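Local coordinates for putative creatinine amidohydrolase (PDB 3LUB), which probably hydrolyses carbon-nitrogen bonds in linear amides, using a pair of zinc ions as a member of the creatininase superfamily, at residues P33-L38 against A183-G188; H37-T42 against P177-L182; Y155-I160 against A226-R231; V171-H176 against K222-E227. All coordinates share one frame; numbering follows the deposited sequence.

Contact 1: P33-L38 against A183-G188; sequences PHNLHL and AEAGDG. With ZN (zinc ion), chain B.
N35 grips the backbone of G186 at both ends of its amide, one residue on from H34, whose NE2 binds zinc at 2.2 Å alongside D43, E168 and a water. G186 N donates to N35 OD1 at 2.9 Å, nearly straight at 160° and tilted a little from the carbonyl plane, while N35 ND2 reaches G186 O at 3.1 Å from above the plane of that peptide carbonyl. OD1 has a second donor, L36 N at 2.6 Å, lying in plane on a lone pair, so three bonds fix the rotation of the amide. L36 then lays CB against E184 O at 3.5 Å, and K17 of a neighbouring subunit also packs on it. In H37, CG stands between the backbone N and carbonyl carbon (chi1 66°), which turns one ring face to A185: CB sits 3.7 Å from the H37 ring centroid, a CH-pi contact, and L38 CG lies opposite, offset toward the rim. NE2 is bonded to T169, whereas ND1 is buried without a partner in the model. A water donates to both H37 O (2.8 Å) and E184 OE1. The contact thus joins the metal-ligand loop of a creatininase-type two-zinc site to the 183-188 loop.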
loop_
_atom_site.group_PDB
_atom_site.type_symbol
_atom_site.label_atom_id
_atom_site.label_comp_id
_atom_site.label_asym_id
_atom_site.label_seq_id
_atom_site.Cartn_x
_atom_site.Cartn_y
_atom_site.Cartn_z
ATOM N N PRO F 33 23.734 2.555 16.505
ATOM C CA PRO F 33 24.922 2.859 17.290
ATOM C C PRO F 33 24.542 3.355 18.714
ATOM O O PRO F 33 23.575 4.101 18.871
ATOM C CB PRO F 33 25.600 3.975 16.502
ATOM C CG PRO F 33 24.963 3.992 15.156
ATOM C CD PRO F 33 23.631 3.377 15.294
ATOM N N HIS F 34 25.312 2.901 19.703
ATOM C CA HIS F 34 25.123 3.204 21.111
ATOM C C HIS F 34 26.400 3.755 21.713
ATOM O O HIS F 34 27.181 3.004 22.284
ATOM C CB HIS F 34 24.727 1.926 21.834
ATOM C CG HIS F 34 23.260 1.663 21.763
ATOM N ND1 HIS F 34 22.623 1.283 20.593
ATOM C CD2 HIS F 34 22.295 1.801 22.698
ATOM C CE1 HIS F 34 21.331 1.145 20.834
ATOM N NE2 HIS F 34 21.106 1.462 22.101
ATOM N N ASN F 35 26.629 5.056 21.574
ATOM C CA ASN F 35 27.923 5.630 21.906
ATOM C C ASN F 35 28.979 4.833 21.114
ATOM O O ASN F 35 28.663 4.246 20.095
ATOM C CB ASN F 35 28.120 5.543 23.418
ATOM C CG ASN F 35 29.187 6.487 23.954
ATOM O OD1 ASN F 35 30.320 6.484 23.478
ATOM N ND2 ASN F 35 28.838 7.255 24.989
ATOM N N LEU F 36 30.217 4.757 21.600
ATOM C CA LEU F 36 31.251 4.007 20.921
ATOM C C LEU F 36 31.404 2.627 21.467
ATOM O O LEU F 36 32.058 1.806 20.853
ATOM C CB LEU F 36 32.597 4.760 21.008
ATOM C CG LEU F 36 32.658 6.217 20.497
ATOM C CD1 LEU F 36 33.959 6.864 20.957
ATOM C CD2 LEU F 36 32.524 6.290 18.980
ATOM N N HIS F 37 30.784 2.334 22.596
ATOM C CA HIS F 37 31.183 1.165 23.398
ATOM C C HIS F 37 30.139 0.052 23.492
ATOM O O HIS F 37 30.487 -1.091 23.831
ATOM C CB HIS F 37 31.568 1.603 24.807
ATOM C CG HIS F 37 30.423 2.145 25.597
ATOM N ND1 HIS F 37 29.648 3.194 25.153
ATOM C CD2 HIS F 37 29.917 1.779 26.797
ATOM C CE1 HIS F 37 28.706 3.442 26.047
ATOM N NE2 HIS F 37 28.845 2.594 27.050
ATOM N N LEU F 38 28.871 0.349 23.184
ATOM C CA LEU F 38 27.845 -0.683 23.298
ATOM C C LEU F 38 27.519 -1.270 21.926
ATOM O O LEU F 38 27.704 -0.606 20.901
ATOM C CB LEU F 38 26.595 -0.126 23.942
ATOM C CG LEU F 38 26.634 0.091 25.453
ATOM C CD1 LEU F 38 25.469 1.058 25.817
ATOM C CD2 LEU F 38 26.588 -1.256 26.173
ATOM N N ALA F 183 36.009 1.282 28.727
ATOM C CA ALA F 183 37.133 2.187 28.401
ATOM C C ALA F 183 37.028 2.817 27.018
ATOM O O ALA F 183 37.703 3.806 26.716
ATOM C CB ALA F 183 38.474 1.470 28.501
ATOM N N GLU F 184 36.185 2.240 26.174
ATOM C CA GLU F 184 35.978 2.772 24.823
ATOM C C GLU F 184 34.911 3.865 24.705
ATOM O O GLU F 184 34.832 4.512 23.675
ATOM C CB GLU F 184 35.677 1.623 23.857
ATOM C CG GLU F 184 36.835 0.655 23.816
ATOM C CD GLU F 184 36.534 -0.598 23.044
ATOM O OE1 GLU F 184 35.431 -0.669 22.403
ATOM O OE2 GLU F 184 37.413 -1.498 23.106
ATOM N N ALA F 185 34.149 4.091 25.783
ATOM C CA ALA F 185 33.046 5.046 25.804
ATOM C C ALA F 185 33.500 6.499 25.653
ATOM O O ALA F 185 34.558 6.899 26.149
ATOM C CB ALA F 185 32.231 4.872 27.108
ATOM N N GLY F 186 32.707 7.281 24.926
ATOM C CA GLY F 186 32.789 8.723 24.981
ATOM C C GLY F 186 31.874 9.233 26.091
ATOM O O GLY F 186 31.117 8.456 26.714
ATOM N N ASP F 187 31.912 10.546 26.332
ATOM C CA ASP F 187 31.137 11.151 27.430
ATOM C C ASP F 187 29.660 11.260 27.129
ATOM O O ASP F 187 28.889 11.585 28.030
ATOM C CB ASP F 187 31.678 12.561 27.782
ATOM C CG ASP F 187 33.098 12.528 28.343
ATOM O OD1 ASP F 187 33.547 11.448 28.789
ATOM O OD2 ASP F 187 33.770 13.584 28.359
ATOM N N GLY F 188 29.252 11.013 25.880
ATOM C CA GLY F 188 27.843 11.125 25.527
ATOM C C GLY F 188 27.272 12.527 25.734
ATOM O O GLY F 188 26.107 12.681 26.082
HETATM ZN ZN ZN B . 19.388 1.476 23.433
HETATM O O HOH W 1 33.094 -1.993 23.536
HETATM O O HOH W 2 18.317 3.252 23.188
#

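Contact 2: H37-T42 against P177-L182; sequences HLPYLT and PELVNL
The loop that carries zinc ligands from strand 23-28 into helix 42-62 lays H37, L38 and P39 along V180 and L179, in the chain leaving helix 166-175. V180 packs against H37 and L38 together. V180 CG2, the branch anti to the backbone N, is the one that comes alongside the imidazole, 4.0 Å from H37 CD2, an oblique approach. Close by, L38 CD2 touches V180 CB at 4.1 Å, the two side chains running the same way. L182 CD1 reaches the same ring carbon of H37 at 4.2 Å, and H37 CB rests on N181 O at 3.6 Å. The backbones are joined through water: the molecule that donates to H37 O accepts from N181 N at 2.9 Å.

Beyond this the loop makes a type I turn from P39 to T42, with L41 at the N-cap of helix 42-62. P39 O takes two bonds there, from T42 N at 3.0 Å and from the T42 hydroxyl, OG1, which sits on an in-plane lone pair. The turn leads straight into D43, which binds both zinc ions. The P39 ring stands roughly perpendicular to the L179 side chain, CG meeting L179 CB at 4.0 Å. M2 of a neighbouring subunit packs on L179, and V16 of that subunit on Y40.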
loop_
_atom_site.group_PDB
_atom_site.type_symbol
_atom_site.label_atom_id
_atom_site.label_comp_id
_atom_site.label_asym_id
_atom_site.label_seq_id
_atom_site.Cartn_x
_atom_site.Cartn_y
_atom_site.Cartn_z
ATOM N N HIS F 37 30.784 2.334 22.596
ATOM C CA HIS F 37 31.183 1.165 23.398
ATOM C C HIS F 37 30.139 0.052 23.492
ATOM O O HIS F 37 30.487 -1.091 23.831
ATOM C CB HIS F 37 31.568 1.603 24.807
ATOM C CG HIS F 37 30.423 2.145 25.597
ATOM N ND1 HIS F 37 29.648 3.194 25.153
ATOM C CD2 HIS F 37 29.917 1.779 26.797
ATOM C CE1 HIS F 37 28.706 3.442 26.047
ATOM N NE2 HIS F 37 28.845 2.594 27.050
ATOM N N LEU F 38 28.871 0.349 23.184
ATOM C CA LEU F 38 27.845 -0.683 23.298
ATOM C C LEU F 38 27.519 -1.270 21.926
ATOM O O LEU F 38 27.704 -0.606 20.901
ATOM C CB LEU F 38 26.595 -0.126 23.942
ATOM C CG LEU F 38 26.634 0.091 25.453
ATOM C CD1 LEU F 38 25.469 1.058 25.817
ATOM C CD2 LEU F 38 26.588 -1.256 26.173
ATOM N N PRO F 39 27.011 -2.500 21.918
ATOM C CA PRO F 39 26.630 -3.145 20.677
ATOM C C PRO F 39 25.506 -2.451 19.901
ATOM O O PRO F 39 24.543 -1.913 20.503
ATOM C CB PRO F 39 26.170 -4.544 21.104
ATOM C CG PRO F 39 26.378 -4.640 22.555
ATOM C CD PRO F 39 26.789 -3.360 23.104
ATOM N N TYR F 40 25.638 -2.514 18.570
ATOM C CA TYR F 40 24.575 -2.122 17.621
ATOM C C TYR F 40 23.235 -2.756 17.925
ATOM O O TYR F 40 22.200 -2.152 17.673
ATOM C CB TYR F 40 24.945 -2.470 16.172
ATOM C CG TYR F 40 25.782 -1.421 15.483
ATOM C CD1 TYR F 40 27.141 -1.369 15.668
ATOM C CD2 TYR F 40 25.205 -0.493 14.617
ATOM C CE1 TYR F 40 27.909 -0.398 15.013
ATOM C CE2 TYR F 40 25.958 0.470 13.980
ATOM C CZ TYR F 40 27.304 0.518 14.177
ATOM O OH TYR F 40 28.082 1.467 13.514
ATOM N N LEU F 41 23.249 -3.960 18.488
ATOM C CA LEU F 41 21.995 -4.668 18.833
ATOM C C LEU F 41 21.580 -4.599 20.287
ATOM O O LEU F 41 20.753 -5.369 20.701
ATOM C CB LEU F 41 22.097 -6.135 18.390
ATOM C CG LEU F 41 22.107 -6.399 16.876
ATOM C CD1 LEU F 41 22.124 -7.899 16.619
ATOM C CD2 LEU F 41 20.850 -5.832 16.237
ATOM N N THR F 42 22.125 -3.659 21.050
ATOM C CA THR F 42 21.731 -3.407 22.467
ATOM C C THR F 42 20.227 -3.413 22.689
ATOM O O THR F 42 19.745 -4.015 23.631
ATOM C CB THR F 42 22.334 -2.061 22.984
ATOM O OG1 THR F 42 23.778 -2.104 22.913
ATOM C CG2 THR F 42 21.868 -1.709 24.425
ATOM N N PRO F 177 28.897 -8.957 29.719
ATOM C CA PRO F 177 30.132 -8.213 29.957
ATOM C C PRO F 177 31.188 -8.274 28.826
ATOM O O PRO F 177 31.985 -7.349 28.677
ATOM C CB PRO F 177 30.681 -8.825 31.257
ATOM C CG PRO F 177 29.917 -10.085 31.481
ATOM C CD PRO F 177 28.589 -9.916 30.796
ATOM N N GLU F 178 31.195 -9.378 28.088
ATOM C CA GLU F 178 32.084 -9.587 26.961
ATOM C C GLU F 178 31.765 -8.681 25.754
ATOM O O GLU F 178 32.554 -8.613 24.838
ATOM C CB GLU F 178 32.031 -11.060 26.533
ATOM C CG GLU F 178 30.835 -11.529 25.683
ATOM C CD GLU F 178 29.551 -11.754 26.484
ATOM O OE1 GLU F 178 29.574 -11.641 27.739
ATOM O OE2 GLU F 178 28.515 -12.035 25.839
ATOM N N LEU F 179 30.587 -8.039 25.739
ATOM C CA LEU F 179 30.165 -7.234 24.601
ATOM C C LEU F 179 30.450 -5.753 24.803
ATOM O O LEU F 179 30.260 -4.960 23.885
ATOM C CB LEU F 179 28.678 -7.451 24.293
ATOM C CG LEU F 179 28.259 -8.821 23.758
ATOM C CD1 LEU F 179 26.811 -8.829 23.348
ATOM C CD2 LEU F 179 29.128 -9.294 22.579
ATOM N N VAL F 180 30.901 -5.370 25.994
ATOM C CA VAL F 180 31.107 -3.958 26.297
ATOM C C VAL F 180 32.476 -3.688 26.935
ATOM O O VAL F 180 32.828 -4.273 27.945
ATOM C CB VAL F 180 29.932 -3.371 27.163
ATOM C CG1 VAL F 180 29.484 -4.341 28.216
ATOM C CG2 VAL F 180 30.340 -2.040 27.808
ATOM N N ASN F 181 33.255 -2.804 26.326
ATOM C CA ASN F 181 34.483 -2.332 26.920
ATOM C C ASN F 181 34.265 -0.880 27.306
ATOM O O ASN F 181 34.402 0.022 26.468
ATOM C CB ASN F 181 35.669 -2.491 25.953
ATOM C CG ASN F 181 36.085 -3.974 25.733
ATOM O OD1 ASN F 181 36.062 -4.794 26.665
ATOM N ND2 ASN F 181 36.479 -4.308 24.492
ATOM N N LEU F 182 33.931 -0.664 28.579
ATOM C CA LEU F 182 33.640 0.666 29.085
ATOM C C LEU F 182 34.730 1.699 28.759
ATOM O O LEU F 182 34.402 2.859 28.517
ATOM C CB LEU F 182 33.340 0.629 30.596
ATOM C CG LEU F 182 32.754 1.885 31.249
ATOM C CD1 LEU F 182 31.389 2.229 30.655
ATOM C CD2 LEU F 182 32.651 1.680 32.730
HETATM O O HOH W 1 33.094 -1.993 23.536
#

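Contact 3: Y155-I160 against A226-R231; sequences YFEAEI and AEKGER
K228 carries most of this contact, reaching out from the first turns of helix 226-249 to the loop at Y155, F156 and E157. Its CB lies 3.9 Å from F156 CE1, an oblique approach, and the two side chains run antiparallel past one another. Farther out, CG passes 4.1 Å from Y155 O. With CG anti to the carbonyl carbon (chi1 -72°) and the rest of the chain extended, the ammonium arrives at E157 and forms a salt bridge, NZ to OE2 at 2.8 Å, on the lone pair facing away from the other carboxylate oxygen. E166 and K223 O also hold NZ, so the charge is shared by two carboxylates and a carbonyl, which would favour its protonated form.

The backbone of K228 takes part as well. A water donates to K228 O at 2.8 Å and to Y155 O at 2.7 Å, lying in plane at the edge of the tyrosine ring. The F156 ring also comes near the helix backbone, CE1 4.5 Å from G229 N. One turn on from K228, R231 offers its carbonyl: R231 O lies 3.7 Å from Y155 CE1.

The F156 ring lies between two helices: it packs on E166, S167 and S170 of helix 166-175 and meets Y232 of helix 226-249 edge-to-face.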
loop_
_atom_site.group_PDB
_atom_site.type_symbol
_atom_site.label_atom_id
_atom_site.label_comp_id
_atom_site.label_asym_id
_atom_site.label_seq_id
_atom_site.Cartn_x
_atom_site.Cartn_y
_atom_site.Cartn_z
ATOM N N TYR F 155 18.579 4.251 40.753
ATOM C CA TYR F 155 19.471 3.112 40.473
ATOM C C TYR F 155 20.821 3.524 39.854
ATOM O O TYR F 155 21.784 2.746 39.847
ATOM C CB TYR F 155 18.731 2.086 39.610
ATOM C CG TYR F 155 17.642 1.320 40.384
ATOM C CD1 TYR F 155 17.976 0.179 41.108
ATOM C CD2 TYR F 155 16.304 1.726 40.388
ATOM C CE1 TYR F 155 17.020 -0.541 41.823
ATOM C CE2 TYR F 155 15.325 1.012 41.129
ATOM C CZ TYR F 155 15.702 -0.116 41.841
ATOM O OH TYR F 155 14.832 -0.884 42.589
ATOM N N PHE F 156 20.880 4.742 39.338
ATOM C CA PHE F 156 22.038 5.248 38.624
ATOM C C PHE F 156 22.320 6.689 39.024
ATOM O O PHE F 156 21.441 7.381 39.511
ATOM C CB PHE F 156 21.796 5.114 37.100
ATOM C CG PHE F 156 21.420 3.708 36.692
ATOM C CD1 PHE F 156 22.393 2.712 36.592
ATOM C CD2 PHE F 156 20.100 3.361 36.496
ATOM C CE1 PHE F 156 22.041 1.400 36.274
ATOM C CE2 PHE F 156 19.753 2.080 36.160
ATOM C CZ PHE F 156 20.725 1.086 36.057
ATOM N N GLU F 157 23.557 7.131 38.812
ATOM C CA GLU F 157 24.003 8.451 39.239
ATOM C C GLU F 157 23.816 9.524 38.172
ATOM O O GLU F 157 23.324 10.607 38.467
ATOM C CB GLU F 157 25.487 8.408 39.643
ATOM C CG GLU F 157 25.809 7.460 40.806
ATOM C CD GLU F 157 27.321 7.372 41.120
ATOM O OE1 GLU F 157 27.877 8.317 41.746
ATOM O OE2 GLU F 157 27.941 6.343 40.763
ATOM N N ALA F 158 24.249 9.245 36.943
ATOM C CA ALA F 158 24.159 10.227 35.868
ATOM C C ALA F 158 22.728 10.741 35.742
ATOM O O ALA F 158 21.760 9.962 35.786
ATOM C CB ALA F 158 24.635 9.630 34.552
ATOM N N GLU F 159 22.596 12.057 35.614
ATOM C CA GLU F 159 21.264 12.668 35.553
ATOM C C GLU F 159 20.726 12.611 34.130
ATOM O O GLU F 159 19.563 12.268 33.937
ATOM C CB GLU F 159 21.276 14.091 36.118
ATOM C CG GLU F 159 20.288 14.281 37.312
ATOM C CD GLU F 159 20.804 15.296 38.331
ATOM O OE1 GLU F 159 21.495 16.257 37.903
ATOM O OE2 GLU F 159 20.534 15.130 39.551
ATOM N N ILE F 160 21.575 12.910 33.143
ATOM C CA ILE F 160 21.242 12.667 31.742
ATOM C C ILE F 160 21.619 11.216 31.394
ATOM O O ILE F 160 22.765 10.779 31.576
ATOM C CB ILE F 160 21.903 13.701 30.751
ATOM C CG1 ILE F 160 21.473 15.151 31.100
ATOM C CG2 ILE F 160 21.505 13.380 29.312
ATOM C CD1 ILE F 160 22.223 16.261 30.345
ATOM N N ALA F 226 28.395 -3.584 36.363
ATOM C CA ALA F 226 27.567 -4.777 36.299
ATOM C C ALA F 226 26.585 -4.878 37.474
ATOM O O ALA F 226 25.434 -5.286 37.323
ATOM C CB ALA F 226 28.465 -6.056 36.254
ATOM N N GLU F 227 27.045 -4.519 38.661
ATOM C CA GLU F 227 26.199 -4.571 39.843
ATOM C C GLU F 227 25.055 -3.586 39.831
ATOM O O GLU F 227 23.962 -3.912 40.249
ATOM C CB GLU F 227 27.030 -4.300 41.102
ATOM C CG GLU F 227 26.200 -4.413 42.365
ATOM C CD GLU F 227 27.021 -4.301 43.611
ATOM O OE1 GLU F 227 27.882 -5.183 43.848
ATOM O OE2 GLU F 227 26.796 -3.319 44.351
ATOM N N LYS F 228 25.305 -2.359 39.401
ATOM C CA LYS F 228 24.182 -1.441 39.220
ATOM C C LYS F 228 23.120 -2.029 38.279
ATOM O O LYS F 228 21.942 -1.907 38.537
ATOM C CB LYS F 228 24.638 -0.089 38.703
ATOM C CG LYS F 228 25.383 0.782 39.697
ATOM C CD LYS F 228 25.829 2.036 39.001
ATOM C CE LYS F 228 26.395 3.036 39.930
ATOM N NZ LYS F 228 27.062 4.196 39.228
ATOM N N GLY F 229 23.552 -2.682 37.209
ATOM C CA GLY F 229 22.645 -3.270 36.209
ATOM C C GLY F 229 21.857 -4.425 36.791
ATOM O O GLY F 229 20.647 -4.545 36.589
ATOM N N GLU F 230 22.562 -5.262 37.551
ATOM C CA GLU F 230 21.953 -6.421 38.219
ATOM C C GLU F 230 20.840 -6.016 39.147
ATOM O O GLU F 230 19.784 -6.673 39.183
ATOM C CB GLU F 230 23.008 -7.193 39.001
ATOM C CG GLU F 230 22.462 -8.355 39.792
ATOM C CD GLU F 230 23.572 -9.117 40.515
ATOM O OE1 GLU F 230 24.497 -8.472 41.080
ATOM O OE2 GLU F 230 23.525 -10.367 40.490
ATOM N N ARG F 231 21.070 -4.950 39.910
ATOM C CA ARG F 231 20.081 -4.498 40.885
ATOM C C ARG F 231 18.827 -3.854 40.277
ATOM O O ARG F 231 17.717 -4.059 40.764
ATOM C CB ARG F 231 20.743 -3.549 41.886
ATOM C CG ARG F 231 21.812 -4.274 42.640
ATOM C CD ARG F 231 22.300 -3.532 43.821
ATOM N NE ARG F 231 23.222 -4.380 44.566
ATOM C CZ ARG F 231 23.924 -3.986 45.624
ATOM N NH1 ARG F 231 23.815 -2.741 46.105
ATOM N NH2 ARG F 231 24.743 -4.854 46.208
HETATM O O HOH W 3 21.381 0.098 40.375
#

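Contact 4: V171-H176 against K222-E227; sequences VMMHYH and KKATAE
A226 O accepts the helical bond from E230 N and has H174 CB set against it at 3.5 Å. H174 CG, anti to the backbone N (chi1 168°), carries the imidazole away from this carbonyl, with CD2 over the centre of the Y175 ring. The backbones come nearest at H174 and A226, and A226 CB lies 3.8 Å from M173 O and 4.2 Å from M173 CB.

M173, a selenomethionine, reaches back along the incoming loop. Its SE sits 3.6 Å from A224 O and 3.8 Å from A224 CB. The chain bends at its last torsion (chi3 83°), which folds the methyl over the next residue, CE to T225 CA at 3.8 Å. T225 itself is the N-cap of helix 226-249, its OG1 taking the backbone N of K228, while its own N is bonded to S170 on helix 166-175.

Within these ranges, then, the two segments meet through carbon, selenium and carbonyl oxygens. Polar groups such as A226 O and T225 OG1 are spent on helix 226-249, and the fit between the segments rests on shape and dispersion.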
loop_
_atom_site.group_PDB
_atom_site.type_symbol
_atom_site.label_atom_id
_atom_site.label_comp_id
_atom_site.label_asym_id
_atom_site.label_seq_id
_atom_site.Cartn_x
_atom_site.Cartn_y
_atom_site.Cartn_z
ATOM N N VAL F 171 23.319 -2.443 32.478
ATOM C CA VAL F 171 22.533 -3.646 32.261
ATOM C C VAL F 171 23.242 -4.549 31.232
ATOM O O VAL F 171 23.235 -5.750 31.380
ATOM C CB VAL F 171 21.089 -3.322 31.847
ATOM C CG1 VAL F 171 20.277 -4.623 31.610
ATOM C CG2 VAL F 171 20.398 -2.400 32.917
HETATM N N MSE F 172 23.912 -3.965 30.238
HETATM C CA MSE F 172 24.728 -4.758 29.289
HETATM C C MSE F 172 25.906 -5.393 30.036
HETATM O O MSE F 172 26.235 -6.542 29.794
HETATM C CB MSE F 172 25.270 -3.903 28.140
HETATM C CG MSE F 172 25.958 -4.707 27.044
HETATM SE SE MSE F 172 24.751 -6.065 26.187
HETATM C CE MSE F 172 23.475 -4.911 25.198
HETATM N N MSE F 173 26.553 -4.639 30.927
HETATM C CA MSE F 173 27.692 -5.164 31.675
HETATM C C MSE F 173 27.287 -6.358 32.504
HETATM O O MSE F 173 28.063 -7.306 32.653
HETATM C CB MSE F 173 28.335 -4.095 32.545
HETATM C CG MSE F 173 29.174 -3.097 31.768
HETATM SE SE MSE F 173 29.671 -1.552 32.868
HETATM C CE MSE F 173 31.331 -2.275 33.879
ATOM N N HIS F 174 26.065 -6.321 33.013
ATOM C CA HIS F 174 25.508 -7.438 33.781
ATOM C C HIS F 174 25.239 -8.659 32.923
ATOM O O HIS F 174 25.757 -9.741 33.179
ATOM C CB HIS F 174 24.251 -6.988 34.496
ATOM C CG HIS F 174 23.444 -8.093 35.080
ATOM N ND1 HIS F 174 23.924 -8.925 36.062
ATOM C CD2 HIS F 174 22.159 -8.459 34.876
ATOM C CE1 HIS F 174 22.983 -9.784 36.411
ATOM N NE2 HIS F 174 21.897 -9.522 35.706
ATOM N N TYR F 175 24.451 -8.475 31.877
ATOM C CA TYR F 175 24.041 -9.588 31.032
ATOM C C TYR F 175 25.117 -10.062 30.073
ATOM O O TYR F 175 25.237 -11.241 29.871
ATOM C CB TYR F 175 22.788 -9.209 30.216
ATOM C CG TYR F 175 21.487 -9.307 30.985
ATOM C CD1 TYR F 175 21.084 -10.502 31.574
ATOM C CD2 TYR F 175 20.660 -8.209 31.109
ATOM C CE1 TYR F 175 19.888 -10.583 32.274
ATOM C CE2 TYR F 175 19.477 -8.283 31.794
ATOM C CZ TYR F 175 19.090 -9.477 32.361
ATOM O OH TYR F 175 17.903 -9.516 33.033
ATOM N N HIS F 176 25.854 -9.148 29.439
ATOM C CA HIS F 176 26.889 -9.536 28.479
ATOM C C HIS F 176 28.158 -8.717 28.642
ATOM O O HIS F 176 28.485 -7.902 27.806
ATOM C CB HIS F 176 26.377 -9.415 27.041
ATOM C CG HIS F 176 25.286 -10.385 26.710
ATOM N ND1 HIS F 176 25.538 -11.686 26.345
ATOM C CD2 HIS F 176 23.941 -10.250 26.734
ATOM C CE1 HIS F 176 24.394 -12.304 26.131
ATOM N NE2 HIS F 176 23.411 -11.462 26.387
ATOM N N LYS F 222 30.039 6.436 32.094
ATOM C CA LYS F 222 31.297 6.029 32.695
ATOM C C LYS F 222 31.292 5.566 34.180
ATOM O O LYS F 222 32.224 4.917 34.590
ATOM C CB LYS F 222 32.393 7.066 32.372
ATOM C CG LYS F 222 32.711 7.064 30.851
ATOM C CD LYS F 222 33.867 7.976 30.459
ATOM C CE LYS F 222 33.897 8.199 28.948
ATOM N NZ LYS F 222 35.053 9.058 28.430
ATOM N N LYS F 223 30.219 5.803 34.931
ATOM C CA LYS F 223 30.058 5.207 36.262
ATOM C C LYS F 223 29.239 3.922 36.240
ATOM O O LYS F 223 28.912 3.374 37.311
ATOM C CB LYS F 223 29.446 6.223 37.233
ATOM C CG LYS F 223 30.151 7.577 37.187
ATOM C CD LYS F 223 29.655 8.544 38.245
ATOM C CE LYS F 223 30.564 9.780 38.285
ATOM N NZ LYS F 223 30.156 10.775 39.329
ATOM N N ALA F 224 28.936 3.434 35.031
ATOM C CA ALA F 224 28.270 2.150 34.820
ATOM C C ALA F 224 29.026 0.962 35.488
ATOM O O ALA F 224 30.260 0.913 35.451
ATOM C CB ALA F 224 28.113 1.904 33.280
ATOM N N THR F 225 28.298 0.038 36.120
ATOM C CA THR F 225 28.881 -1.193 36.638
ATOM C C THR F 225 27.892 -2.347 36.437
ATOM O O THR F 225 26.698 -2.116 36.364
ATOM C CB THR F 225 29.226 -1.081 38.169
ATOM O OG1 THR F 225 28.031 -1.095 38.958
ATOM C CG2 THR F 225 30.001 0.174 38.487
ATOM N N ALA F 226 28.395 -3.584 36.363
ATOM C CA ALA F 226 27.567 -4.777 36.299
ATOM C C ALA F 226 26.585 -4.878 37.474
ATOM O O ALA F 226 25.434 -5.286 37.323
ATOM C CB ALA F 226 28.465 -6.056 36.254
ATOM N N GLU F 227 27.045 -4.519 38.661
ATOM C CA GLU F 227 26.199 -4.571 39.843
ATOM C C GLU F 227 25.055 -3.586 39.831
ATOM O O GLU F 227 23.962 -3.912 40.249
ATOM C CB GLU F 227 27.030 -4.300 41.102
ATOM C CG GLU F 227 26.200 -4.413 42.365
ATOM C CD GLU F 227 27.021 -4.301 43.611
ATOM O OE1 GLU F 227 27.882 -5.183 43.848
ATOM O OE2 GLU F 227 26.796 -3.319 44.351
#

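Overall arrangement
Contact 2 is buried and contact 1 partly so, whereas contacts 3 and 4 lie at the surface. The first two share H37 and L38 of the zinc-ligand loop, a bridging water and a neighbouring subunit; the last two share the start of helix 226-249 and touch no other chain. M172 on helix 166-175 joins the groups, packing on L38, V180 and T42, and the D187–K222 salt bridge ties contact 1 to contact 4. Chemistry differs within each group: an amide grips backbone in contact 1 where contact 2 is mainly apolar, and a salt bridge anchors contact 3 where contact 4 relies on selenium and methyl groups.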